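Local coordinates for B-type Cna protein (Enterococcus faecium, PDB 6FWY) that is of unknown function but carries a thioester domain, the kind of module with which bacterial surface proteins probably attach covalently to their targets, at residues Y24-M29 and N34-S39; I122-P127 and K139-I144. One frame throughout, in Å; residues are numbered along the deposited sequence.

Contact 1: Y24-M29 and N34-S39; sequences YIRVNM and NEWMIS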
loop_
_atom_site.group_PDB
_atom_site.type_symbol
_atom_site.label_atom_id
_atom_site.label_comp_id
_atom_site.label_asym_id
_atom_site.label_seq_id
_atom_site.Cartn_x
_atom_site.Cartn_y
_atom_site.Cartn_z
ATOM N N TYR A 24 10.115 -23.832 -12.711
ATOM C CA TYR A 24 9.546 -24.193 -14.017
ATOM C C TYR A 24 10.320 -23.600 -15.205
ATOM O O TYR A 24 9.947 -23.819 -16.352
ATOM C CB TYR A 24 8.109 -23.686 -14.074
ATOM C CG TYR A 24 7.230 -24.380 -13.089
ATOM C CD1 TYR A 24 7.117 -23.906 -11.791
ATOM C CD2 TYR A 24 6.524 -25.524 -13.446
ATOM C CE1 TYR A 24 6.325 -24.563 -10.866
ATOM C CE2 TYR A 24 5.709 -26.165 -12.536
ATOM C CZ TYR A 24 5.608 -25.667 -11.257
ATOM O OH TYR A 24 4.813 -26.330 -10.369
ATOM N N ILE A 25 11.366 -22.844 -14.890
ATOM C CA ILE A 25 12.218 -22.155 -15.837
ATOM C C ILE A 25 13.652 -22.268 -15.348
ATOM O O ILE A 25 13.905 -22.697 -14.236
ATOM C CB ILE A 25 11.821 -20.652 -16.013
ATOM C CG1 ILE A 25 11.979 -19.839 -14.727
ATOM C CG2 ILE A 25 10.383 -20.526 -16.526
ATOM C CD1 ILE A 25 13.333 -19.215 -14.484
ATOM N N ARG A 26 14.583 -21.861 -16.202
ATOM C CA ARG A 26 15.988 -21.712 -15.837
ATOM C C ARG A 26 16.415 -20.341 -16.334
ATOM O O ARG A 26 15.654 -19.679 -17.036
ATOM C CB ARG A 26 16.831 -22.838 -16.453
ATOM C CG ARG A 26 16.456 -24.207 -15.918
ATOM C CD ARG A 26 17.048 -25.348 -16.691
ATOM N NE ARG A 26 16.416 -25.511 -17.998
ATOM C CZ ARG A 26 16.908 -26.267 -18.991
ATOM N NH1 ARG A 26 18.019 -26.951 -18.826
ATOM N NH2 ARG A 26 16.256 -26.346 -20.142
ATOM N N VAL A 27 17.618 -19.916 -15.959
ATOM C CA VAL A 27 18.138 -18.626 -16.372
ATOM C C VAL A 27 19.592 -18.758 -16.813
ATOM O O VAL A 27 20.432 -19.287 -16.048
ATOM C CB VAL A 27 18.069 -17.565 -15.261
ATOM C CG1 VAL A 27 18.566 -16.216 -15.757
ATOM C CG2 VAL A 27 16.650 -17.432 -14.705
ATOM N N ASN A 28 19.870 -18.255 -18.024
ATOM C CA ASN A 28 21.228 -18.008 -18.469
ATOM C C ASN A 28 21.809 -16.839 -17.686
ATOM O O ASN A 28 21.536 -15.677 -17.951
ATOM C CB ASN A 28 21.293 -17.709 -19.986
ATOM C CG ASN A 28 20.874 -18.900 -20.830
ATOM O OD1 ASN A 28 21.156 -20.045 -20.494
ATOM N ND2 ASN A 28 20.182 -18.625 -21.920
ATOM N N MET A 29 22.578 -17.185 -16.669
ATOM C CA MET A 29 23.256 -16.231 -15.834
ATOM C C MET A 29 24.624 -16.018 -16.429
ATOM O O MET A 29 25.119 -16.894 -17.127
ATOM C CB MET A 29 23.371 -16.793 -14.411
ATOM C CG MET A 29 22.046 -16.736 -13.668
ATOM S SD MET A 29 21.292 -15.099 -13.442
ATOM C CE MET A 29 21.976 -14.551 -11.868
ATOM N N ASN A 34 21.665 -21.964 -18.222
ATOM C CA ASN A 34 20.582 -22.854 -17.782
ATOM C C ASN A 34 20.572 -23.103 -16.251
ATOM O O ASN A 34 20.238 -24.187 -15.782
ATOM C CB ASN A 34 20.623 -24.194 -18.551
ATOM C CG ASN A 34 20.301 -24.032 -20.030
ATOM O OD1 ASN A 34 19.427 -23.276 -20.402
ATOM N ND2 ASN A 34 21.053 -24.733 -20.887
ATOM N N GLU A 35 20.937 -22.080 -15.481
ATOM C CA GLU A 35 20.987 -22.173 -14.025
ATOM C C GLU A 35 19.545 -22.302 -13.468
ATOM O O GLU A 35 18.640 -21.588 -13.903
ATOM C CB GLU A 35 21.659 -20.936 -13.449
ATOM C CG GLU A 35 21.825 -20.966 -11.949
ATOM C CD GLU A 35 22.543 -19.752 -11.384
ATOM O OE1 GLU A 35 23.614 -19.359 -11.921
ATOM O OE2 GLU A 35 22.071 -19.218 -10.348
ATOM N N TRP A 36 19.352 -23.236 -12.535
ATOM C CA TRP A 36 18.037 -23.454 -11.915
ATOM C C TRP A 36 17.724 -22.308 -10.954
ATOM O O TRP A 36 18.629 -21.727 -10.338
ATOM C CB TRP A 36 17.953 -24.784 -11.160
ATOM C CG TRP A 36 17.932 -26.015 -12.017
ATOM C CD1 TRP A 36 18.415 -26.151 -13.311
ATOM C CD2 TRP A 36 17.489 -27.313 -11.626
ATOM N NE1 TRP A 36 18.268 -27.444 -13.736
ATOM C CE2 TRP A 36 17.700 -28.181 -12.730
ATOM C CE3 TRP A 36 16.918 -27.833 -10.457
ATOM C CZ2 TRP A 36 17.350 -29.542 -12.691
ATOM C CZ3 TRP A 36 16.569 -29.189 -10.426
ATOM C CH2 TRP A 36 16.792 -30.027 -11.546
ATOM N N MET A 37 16.434 -21.993 -10.872
ATOM C CA MET A 37 15.943 -20.967 -9.971
ATOM C C MET A 37 14.898 -21.575 -9.031
ATOM O O MET A 37 13.694 -21.436 -9.237
ATOM C CB MET A 37 15.383 -19.802 -10.771
ATOM C CG MET A 37 16.442 -19.014 -11.532
ATOM S SD MET A 37 17.590 -18.185 -10.432
ATOM C CE MET A 37 18.901 -17.720 -11.507
ATOM N N ILE A 38 15.407 -22.255 -8.009
ATOM C CA ILE A 38 14.590 -22.950 -7.032
ATOM C C ILE A 38 14.069 -21.889 -6.035
ATOM O O ILE A 38 14.619 -20.775 -5.944
ATOM C CB ILE A 38 15.347 -24.076 -6.282
ATOM C CG1 ILE A 38 16.302 -23.500 -5.208
ATOM C CG2 ILE A 38 16.089 -24.990 -7.256
ATOM C CD1 ILE A 38 17.162 -24.508 -4.490
ATOM N N SER A 39 13.010 -22.254 -5.307
ATOM C CA SER A 39 12.445 -21.366 -4.306
ATOM C C SER A 39 11.601 -22.111 -3.282
ATOM O O SER A 39 11.055 -23.193 -3.557
ATOM C CB SER A 39 11.599 -20.280 -4.954
ATOM O OG SER A 39 11.474 -19.178 -4.083
HETATM O O HOH W 1 14.837 -23.738 -11.903
#
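Val27 and Glu35 form the hydrogen-bonded pair of the antiparallel beta hairpin made by strands 26-29 and 32-44. Val27 N reaches Glu35 O at 2.8 Å in the carbonyl plane, with an N-H...O angle of 158°. The return bond, Glu35 N to Val27 O, is 2.9 Å long but bent, its donor well above the carbonyl plane. Toward the turn, the Asn28 side chain takes over from the backbone: its OD1 accepts the Asn34 amide N at 3.0 Å. Toward the other end, a water joins the two chain segments, donating to Ile25 O and accepting from Met37 N.

Arg26 and Trp36 occupy one face. With a bend at chi3 (-72°), the Arg26 guanidinium lies stacked on the Asn34 amide, the planes 18° apart and Asn34 OD1 over the centre of the guanidinium. Its NH2 is hydrogen-bonded to Ser125 OG, while the aliphatic CD passes 3.7 Å from CD1 of the Trp36 indole. On the face of Val27 and Glu35, Val27 CG2 presses on Met37 CG at 3.6 Å, and the extended Glu35 chain brings OE1 within 3.5 Å of Met29 CG. Met37 also packs on Trp111 of helix 99-113.

The hairpin is thus gripped by few direct bonds, with an asparagine oxygen and a water serving where backbone pairing gives out. Arg26 is held between its stack on Asn34 and its bond to Ser125, in the loop that follows strand 122-123. Glu35 OE2 sits close to Glu56 OE1, a meeting of acids that would probably favour a proton on one of them.

Contact 2: I122-P127 and K139-I144; sequences IVWSHP and KAFEKI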
loop_
_atom_site.group_PDB
_atom_site.type_symbol
_atom_site.label_atom_id
_atom_site.label_comp_id
_atom_site.label_asym_id
_atom_site.label_seq_id
_atom_site.Cartn_x
_atom_site.Cartn_y
_atom_site.Cartn_z
ATOM N N ILE A 122 15.778 -15.472 -19.365
ATOM C CA ILE A 122 14.924 -16.582 -18.936
ATOM C C ILE A 122 14.864 -17.677 -19.995
ATOM O O ILE A 122 14.533 -17.400 -21.123
ATOM C CB ILE A 122 13.504 -16.108 -18.553
ATOM C CG1 ILE A 122 13.567 -15.121 -17.378
ATOM C CG2 ILE A 122 12.645 -17.306 -18.140
ATOM C CD1 ILE A 122 12.267 -14.399 -17.074
ATOM N N VAL A 123 15.188 -18.905 -19.600
ATOM C CA VAL A 123 15.013 -20.116 -20.418
ATOM C C VAL A 123 13.675 -20.779 -20.051
ATOM O O VAL A 123 13.498 -21.258 -18.925
ATOM C CB VAL A 123 16.206 -21.113 -20.240
ATOM C CG1 VAL A 123 16.016 -22.377 -21.064
ATOM C CG2 VAL A 123 17.508 -20.446 -20.643
ATOM N N TRP A 124 12.751 -20.826 -21.003
ATOM C CA TRP A 124 11.366 -21.241 -20.744
ATOM C C TRP A 124 11.202 -22.741 -20.857
ATOM O O TRP A 124 10.425 -23.236 -21.673
ATOM C CB TRP A 124 10.401 -20.496 -21.668
ATOM C CG TRP A 124 10.411 -19.034 -21.391
ATOM C CD1 TRP A 124 11.076 -18.065 -22.098
ATOM C CD2 TRP A 124 9.779 -18.366 -20.285
ATOM N NE1 TRP A 124 10.869 -16.840 -21.514
ATOM C CE2 TRP A 124 10.087 -16.993 -20.399
ATOM C CE3 TRP A 124 8.977 -18.799 -19.218
ATOM C CZ2 TRP A 124 9.617 -16.045 -19.496
ATOM C CZ3 TRP A 124 8.517 -17.860 -18.306
ATOM C CH2 TRP A 124 8.836 -16.490 -18.449
ATOM N N SER A 125 11.943 -23.460 -20.023
ATOM C CA SER A 125 11.898 -24.922 -19.976
ATOM C C SER A 125 12.701 -25.384 -18.772
ATOM O O SER A 125 13.614 -24.691 -18.314
ATOM C CB SER A 125 12.464 -25.562 -21.266
ATOM O OG SER A 125 13.848 -25.288 -21.395
ATOM N N HIS A 126 12.334 -26.551 -18.258
ATOM C CA HIS A 126 12.983 -27.170 -17.101
ATOM C C HIS A 126 12.854 -28.702 -17.233
ATOM O O HIS A 126 11.770 -29.204 -17.559
ATOM C CB HIS A 126 12.318 -26.672 -15.821
ATOM C CG HIS A 126 13.060 -27.042 -14.568
ATOM N ND1 HIS A 126 13.803 -26.132 -13.854
ATOM C CD2 HIS A 126 13.187 -28.221 -13.921
ATOM C CE1 HIS A 126 14.362 -26.743 -12.826
ATOM N NE2 HIS A 126 14.017 -28.013 -12.857
ATOM N N PRO A 127 13.943 -29.462 -16.967
ATOM C CA PRO A 127 13.917 -30.940 -17.173
ATOM C C PRO A 127 12.898 -31.761 -16.355
ATOM O O PRO A 127 12.590 -32.895 -16.733
ATOM C CB PRO A 127 15.348 -31.382 -16.817
ATOM C CG PRO A 127 15.942 -30.248 -16.057
ATOM C CD PRO A 127 15.279 -28.988 -16.541
ATOM N N LYS A 139 2.675 -17.640 -19.195
ATOM C CA LYS A 139 1.449 -16.862 -19.377
ATOM C C LYS A 139 1.121 -16.035 -18.114
ATOM O O LYS A 139 0.885 -14.830 -18.206
ATOM C CB LYS A 139 0.294 -17.809 -19.735
ATOM C CG LYS A 139 -0.964 -17.121 -20.247
ATOM C CD LYS A 139 -2.158 -18.064 -20.268
ATOM C CE LYS A 139 -3.452 -17.330 -20.549
ATOM N NZ LYS A 139 -4.040 -17.733 -21.852
ATOM N N ALA A 140 1.145 -16.681 -16.952
ATOM C CA ALA A 140 0.955 -15.984 -15.665
ATOM C C ALA A 140 1.990 -14.894 -15.411
ATOM O O ALA A 140 1.621 -13.776 -15.041
ATOM C CB ALA A 140 0.945 -16.975 -14.502
ATOM N N PHE A 141 3.269 -15.226 -15.619
ATOM C CA PHE A 141 4.380 -14.254 -15.526
ATOM C C PHE A 141 4.128 -13.000 -16.363
ATOM O O PHE A 141 4.211 -11.881 -15.856
ATOM C CB PHE A 141 5.721 -14.884 -15.971
ATOM C CG PHE A 141 6.831 -13.877 -16.135
ATOM C CD1 PHE A 141 7.574 -13.475 -15.046
ATOM C CD2 PHE A 141 7.093 -13.302 -17.366
ATOM C CE1 PHE A 141 8.566 -12.515 -15.170
ATOM C CE2 PHE A 141 8.076 -12.324 -17.502
ATOM C CZ PHE A 141 8.828 -11.936 -16.414
ATOM N N GLU A 142 3.836 -13.197 -17.647
ATOM C CA GLU A 142 3.624 -12.086 -18.575
ATOM C C GLU A 142 2.448 -11.192 -18.192
ATOM O O GLU A 142 2.507 -9.974 -18.349
ATOM C CB GLU A 142 3.448 -12.609 -20.002
ATOM C CG GLU A 142 4.741 -13.159 -20.556
ATOM C CD GLU A 142 4.587 -13.900 -21.874
ATOM O OE1 GLU A 142 3.465 -14.004 -22.437
ATOM O OE2 GLU A 142 5.622 -14.390 -22.372
ATOM N N LYS A 143 1.376 -11.806 -17.709
ATOM C CA LYS A 143 0.248 -11.035 -17.196
ATOM C C LYS A 143 0.704 -10.175 -16.014
ATOM O O LYS A 143 0.518 -8.974 -16.020
ATOM C CB LYS A 143 -0.898 -11.955 -16.772
ATOM C CG LYS A 143 -2.176 -11.198 -16.422
ATOM C CD LYS A 143 -3.372 -12.121 -16.272
ATOM C CE LYS A 143 -4.379 -11.623 -15.216
ATOM N NZ LYS A 143 -5.376 -10.682 -15.773
ATOM N N ILE A 144 1.313 -10.799 -15.016
ATOM C CA ILE A 144 1.688 -10.097 -13.777
ATOM C C ILE A 144 2.744 -9.025 -14.072
ATOM O O ILE A 144 2.632 -7.890 -13.600
ATOM C CB ILE A 144 2.174 -11.076 -12.677
ATOM C CG1 ILE A 144 1.063 -12.078 -12.302
ATOM C CG2 ILE A 144 2.605 -10.332 -11.414
ATOM C CD1 ILE A 144 1.608 -13.344 -11.628
#
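Trp124 meets Phe141 through one corner of its indole: CH2 lies 3.8 Å from Phe141 CD2 and 4.0 Å from Phe141 CG. The phenyl atom sits at the edge of the indole, near its plane, and the two rings are set obliquely, their planes at 58° and the centroid of the indole six-membered ring 5.7 Å from that of Phe141. Phe141 CG runs anti to the backbone N (chi1 169°), which carries the ring off helix 131-150 to meet the tryptophan. Ile122 adds a lighter touch, its CD1 4.3 Å from Phe141 CZ. It also steadies the tryptophan, because its CG2 rests 3.4 Å above the plane of the Trp124 ring, over the centre. Leu108 and Val109 of helix 99-113 and the ring of Tyr145 also touch Phe141, so the Phe141 side of this contact is closely packed, whereas Trp124 remains partly exposed.

The rest is much looser. The backbones stay well apart, the nearest CA atoms, those of Trp124 and Lys139, being 10.9 Å from each other. Lys139, Glu142 and Lys143 lie on the solvent side of the helix and make no contact with 122-127. Lys138, one residue before the helical segment, does engage Trp124 in a cation-pi interaction.

Trp124 is the centre of an inverse gamma turn, closed by a weak bond from Ser125 N to Val123 O. This is apolar packing within the thioester domain of a strand and the turn that follows it against a helix: Ile122 of strand 122-123 and Trp124 of the turn lean on Phe141 of helix 131-150.

Contacts 1 and 2 lie far from the centre of this elongated chain and on the same side of it, their own centres about 11 Å apart. They follow one another in sequence: the hairpin closes before 122-127 and helix 131-150 begin. What unites them is the sheet, in which strand 26-29 lies between strands 32-44 and 122-123. Arg26 O bonds to Val123 N at 2.7 Å across that shared border, and the Trp36 and His126 rings meet beside it. Strand 26-29 thus ties the early hairpin to the later, helix-backed part of the chain, making the two contacts one continuous piece of the fold.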